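Local coordinates for protein Dok-7 (Mus musculus, PDB 3ML4) that activates the muscle receptor kinase MuSK as a dimeric cytoplasmic adaptor, a step essential for neuromuscular synapse formation, and binds phosphoinositides through its PH domain, at residues D96-E99 against A100-A103; D105-I108 against R109-L112. One frame throughout, in Å; residues are numbered along the deposited sequence.

Contact 1 of 2, residues D96-E99 against A100-A103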
loop_
_atom_site.group_PDB
_atom_site.type_symbol
_atom_site.label_atom_id
_atom_site.label_comp_id
_atom_site.label_asym_id
_atom_site.label_seq_id
_atom_site.Cartn_x
_atom_site.Cartn_y
_atom_site.Cartn_z
ATOM N N ASP B 96 -12.533 27.199 2.064
ATOM C CA ASP B 96 -13.125 28.452 1.618
ATOM C C ASP B 96 -13.381 28.347 0.123
ATOM O O ASP B 96 -14.526 28.272 -0.322
ATOM C CB ASP B 96 -12.170 29.614 1.900
ATOM C CG ASP B 96 -11.194 29.309 3.025
ATOM O OD1 ASP B 96 -11.577 28.595 3.984
ATOM O OD2 ASP B 96 -10.038 29.779 2.952
ATOM N N SER B 97 -12.293 28.315 -0.637
ATOM C CA SER B 97 -12.342 28.322 -2.089
ATOM C C SER B 97 -12.697 26.964 -2.673
ATOM O O SER B 97 -12.298 25.923 -2.147
ATOM C CB SER B 97 -11.002 28.800 -2.654
ATOM O OG SER B 97 -9.915 28.266 -1.915
ATOM N N HIS B 98 -13.457 26.997 -3.767
ATOM C CA HIS B 98 -13.771 25.814 -4.562
ATOM C C HIS B 98 -12.507 25.134 -5.103
ATOM O O HIS B 98 -12.383 23.913 -5.034
ATOM C CB HIS B 98 -14.708 26.195 -5.715
ATOM C CG HIS B 98 -15.118 25.042 -6.579
ATOM N ND1 HIS B 98 -14.521 24.771 -7.791
ATOM C CD2 HIS B 98 -16.073 24.097 -6.413
ATOM C CE1 HIS B 98 -15.088 23.707 -8.334
ATOM N NE2 HIS B 98 -16.030 23.277 -7.516
ATOM N N GLU B 99 -11.568 25.924 -5.624
ATOM C CA GLU B 99 -10.395 25.357 -6.297
ATOM C C GLU B 99 -9.424 24.649 -5.349
ATOM O O GLU B 99 -8.767 23.690 -5.748
ATOM C CB GLU B 99 -9.682 26.387 -7.194
ATOM C CG GLU B 99 -8.834 27.431 -6.472
ATOM C CD GLU B 99 -7.972 28.259 -7.424
ATOM O OE1 GLU B 99 -6.920 28.766 -6.979
ATOM O OE2 GLU B 99 -8.337 28.403 -8.613
ATOM N N ALA B 100 -9.359 25.117 -4.103
ATOM C CA ALA B 100 -8.547 24.487 -3.059
ATOM C C ALA B 100 -9.095 23.113 -2.681
ATOM O O ALA B 100 -8.332 22.165 -2.472
ATOM C CB ALA B 100 -8.465 25.381 -1.828
HETATM N N MSE B 101 -10.419 23.019 -2.595
HETATM C CA MSE B 101 -11.104 21.757 -2.363
HETATM C C MSE B 101 -10.823 20.759 -3.492
HETATM O O MSE B 101 -10.495 19.598 -3.228
HETATM C CB MSE B 101 -12.605 22.007 -2.228
HETATM C CG MSE B 101 -13.459 20.763 -2.151
HETATM SE SE MSE B 101 -15.289 21.163 -2.671
HETATM C CE MSE B 101 -15.074 21.218 -4.615
ATOM N N CYS B 102 -10.947 21.218 -4.738
ATOM C CA CYS B 102 -10.664 20.382 -5.905
ATOM C C CYS B 102 -9.203 19.964 -5.952
ATOM O O CYS B 102 -8.893 18.819 -6.280
ATOM C CB CYS B 102 -11.028 21.106 -7.201
ATOM S SG CYS B 102 -12.772 21.493 -7.343
ATOM N N ALA B 103 -8.316 20.904 -5.631
ATOM C CA ALA B 103 -6.888 20.629 -5.546
ATOM C C ALA B 103 -6.628 19.504 -4.546
ATOM O O ALA B 103 -5.923 18.546 -4.858
ATOM C CB ALA B 103 -6.117 21.891 -5.157
#
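The N-terminal end of helix 98-112, the C-terminal helix of the PH domain, brings the ring of His98 against the sulfur of Cys102 and the end of Met101. Ser97 is the N-cap residue. Its side chain makes no capping bond; Ser97 OG instead lies 3.2 Å from Ala100 CB. The carbonyl of Ser97 does start the helical pattern, but its bond from Met101 N is weak. The next two bonds are firmer. Cys102 N reaches His98 O at 3.1 Å, lying in the carbonyl plane with an N-H...O angle of 164°. Ala103 N reaches Glu99 O at 2.8 Å, and here the donor is tilted from the carbonyl plane.

The imidazole of His98 carries the side-chain contact. CG is anti to the backbone N (chi1 -179°), which lays the ring beside Met101 and Cys102. Cys102 SG sits over one face, offset toward the rim, 3.7 Å from the centroid of the His98 ring. The ring atom closest to Cys102 SG is His98 CE1, at 3.4 Å. This is a sulfur-aromatic contact between residues i and i+4. Met101, a selenomethionine, comes to the ring obliquely: its chain bends at chi3 (78°), and Met101 CE ends 3.5 Å from His98 CD2. Met101 is buried and also packs on Ala72 and Phe95. Just before the helix, Asp96 forms a salt bridge with Lys16. Contacts from one residue to those three and four places later have the spacing of an alpha helix, here at the N-terminal end of the one that follows the last strand of the PH sheet.

Contact 2 of 2, residues D105-I108 against R109-L112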
loop_
_atom_site.group_PDB
_atom_site.type_symbol
_atom_site.label_atom_id
_atom_site.label_comp_id
_atom_site.label_asym_id
_atom_site.label_seq_id
_atom_site.Cartn_x
_atom_site.Cartn_y
_atom_site.Cartn_z
ATOM N N ASP B 105 -8.880 17.255 -3.389
ATOM C CA ASP B 105 -9.507 16.043 -3.919
ATOM C C ASP B 105 -8.642 15.354 -4.981
ATOM O O ASP B 105 -8.464 14.134 -4.938
ATOM C CB ASP B 105 -10.892 16.349 -4.499
ATOM C CG ASP B 105 -11.578 15.111 -5.036
ATOM O OD1 ASP B 105 -12.262 14.419 -4.256
ATOM O OD2 ASP B 105 -11.429 14.824 -6.237
ATOM N N THR B 106 -8.118 16.140 -5.925
ATOM C CA THR B 106 -7.294 15.613 -7.014
ATOM C C THR B 106 -5.957 15.056 -6.504
ATOM O O THR B 106 -5.521 13.986 -6.941
ATOM C CB THR B 106 -7.037 16.687 -8.101
ATOM O OG1 THR B 106 -8.273 17.322 -8.449
ATOM C CG2 THR B 106 -6.417 16.073 -9.353
ATOM N N ARG B 107 -5.323 15.776 -5.579
ATOM C CA ARG B 107 -4.028 15.369 -5.028
ATOM C C ARG B 107 -4.157 14.107 -4.167
ATOM O O ARG B 107 -3.392 13.154 -4.345
ATOM C CB ARG B 107 -3.380 16.531 -4.250
ATOM C CG ARG B 107 -1.919 16.325 -3.796
ATOM C CD ARG B 107 -0.905 16.400 -4.939
ATOM N NE ARG B 107 -0.596 15.065 -5.442
ATOM C CZ ARG B 107 0.458 14.339 -5.068
ATOM N NH1 ARG B 107 1.342 14.824 -4.203
ATOM N NH2 ARG B 107 0.635 13.126 -5.576
ATOM N N ILE B 108 -5.135 14.101 -3.258
ATOM C CA ILE B 108 -5.392 12.946 -2.383
ATOM C C ILE B 108 -5.771 11.684 -3.168
ATOM O O ILE B 108 -5.267 10.601 -2.876
ATOM C CB ILE B 108 -6.457 13.258 -1.302
ATOM C CG1 ILE B 108 -5.979 14.397 -0.389
ATOM C CG2 ILE B 108 -6.772 12.012 -0.477
ATOM C CD1 ILE B 108 -7.045 14.963 0.545
ATOM N N ARG B 109 -6.642 11.830 -4.165
ATOM C CA ARG B 109 -7.026 10.715 -5.041
ATOM C C ARG B 109 -5.837 9.986 -5.653
ATOM O O ARG B 109 -5.701 8.775 -5.492
ATOM C CB ARG B 109 -7.951 11.190 -6.160
ATOM C CG ARG B 109 -9.398 11.015 -5.839
ATOM C CD ARG B 109 -10.283 11.397 -7.007
ATOM N NE ARG B 109 -11.439 10.508 -7.027
ATOM C CZ ARG B 109 -12.553 10.689 -6.327
ATOM N NH1 ARG B 109 -12.716 11.760 -5.553
ATOM N NH2 ARG B 109 -13.515 9.792 -6.414
ATOM N N TYR B 110 -4.987 10.732 -6.357
ATOM C CA TYR B 110 -3.831 10.162 -7.032
ATOM C C TYR B 110 -2.904 9.462 -6.046
ATOM O O TYR B 110 -2.442 8.351 -6.301
ATOM C CB TYR B 110 -3.073 11.252 -7.783
ATOM C CG TYR B 110 -1.814 10.762 -8.456
ATOM C CD1 TYR B 110 -1.856 10.223 -9.741
ATOM C CD2 TYR B 110 -0.580 10.825 -7.805
ATOM C CE1 TYR B 110 -0.699 9.766 -10.360
ATOM C CE2 TYR B 110 0.574 10.368 -8.414
ATOM C CZ TYR B 110 0.508 9.844 -9.692
ATOM O OH TYR B 110 1.655 9.394 -10.307
ATOM N N ALA B 111 -2.654 10.118 -4.915
ATOM C CA ALA B 111 -1.751 9.599 -3.892
ATOM C C ALA B 111 -2.189 8.263 -3.298
ATOM O O ALA B 111 -1.345 7.429 -2.970
ATOM C CB ALA B 111 -1.565 10.621 -2.798
ATOM N N LEU B 112 -3.499 8.059 -3.164
ATOM C CA LEU B 112 -4.017 6.831 -2.542
ATOM C C LEU B 112 -4.026 5.608 -3.470
ATOM O O LEU B 112 -4.243 4.482 -3.016
ATOM C CB LEU B 112 -5.392 7.061 -1.908
ATOM C CG LEU B 112 -5.429 7.978 -0.678
ATOM C CD1 LEU B 112 -6.869 8.224 -0.226
ATOM C CD2 LEU B 112 -4.570 7.440 0.481
#
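The guanidinium of Arg109 meets Asp105 OD1 at its edge, near its own plane, and that of Arg107 takes Tyr110 CD2 at its edge in the same way. Both pairs lie on the PH-domain C-terminal helix. In the i to i+4 salt bridge Arg109 NH1 is 3.0 Å from Asp105 OD1 and 3.4 Å from Asp105 OD2. Both bonds are weak and bent, and the carboxylate and guanidinium planes are turned 40° apart. Asp105 CG is anti to the backbone N (chi1 -179°), which brings the carboxylate within reach of Arg109. Arg109 also makes weak bonds to the carbonyls of Val115 and Leu69, and Arg117 adds a long, weak ion pair to Asp105. A leucine in place of Arg109 would probably leave the buried carboxylate of Asp105 without its main mate within the helix and those two carbonyls without their donor.

Arg107 NH2 approaches the Tyr110 ring obliquely, 3.4 Å from Tyr110 CD2; the two planes are 43° apart.

On the inward side, Ile108 and Leu112 lie side by side and point the same way. Both pack on Leu69 and Leu40, so this face of the helix covers the PH sheet. The backbone keeps its i to i+4 bonds, Ala111 N to Arg107 O at 3.2 Å and Leu112 N to Ile108 O at 3.1 Å. The two aliphatic chains meet where Ile108 CG2 touches Leu112 CD1 at 3.8 Å.

Overall arrangement
Both contacts lie on helix 98-112, with centres about 13 Å apart. They follow one another along the chain. Contact 1 is at the surface, at the start of the helix, its centre about 17 Å from the centre of the chain. Of its residues, Met101 alone is buried. Contact 2 is partly buried, its centre about 9 Å from the centre of the chain, near the PTB half. The chemistry follows this shift. Contact 1 sets a cysteine sulfur and a methyl group against an imidazole. Contact 2 pairs charges beside strand 115-122, and its aliphatic side chains reach several strands of the PH sheet. Thr106 OG1 of contact 2 bonds to the carbonyl of Cys102 in contact 1.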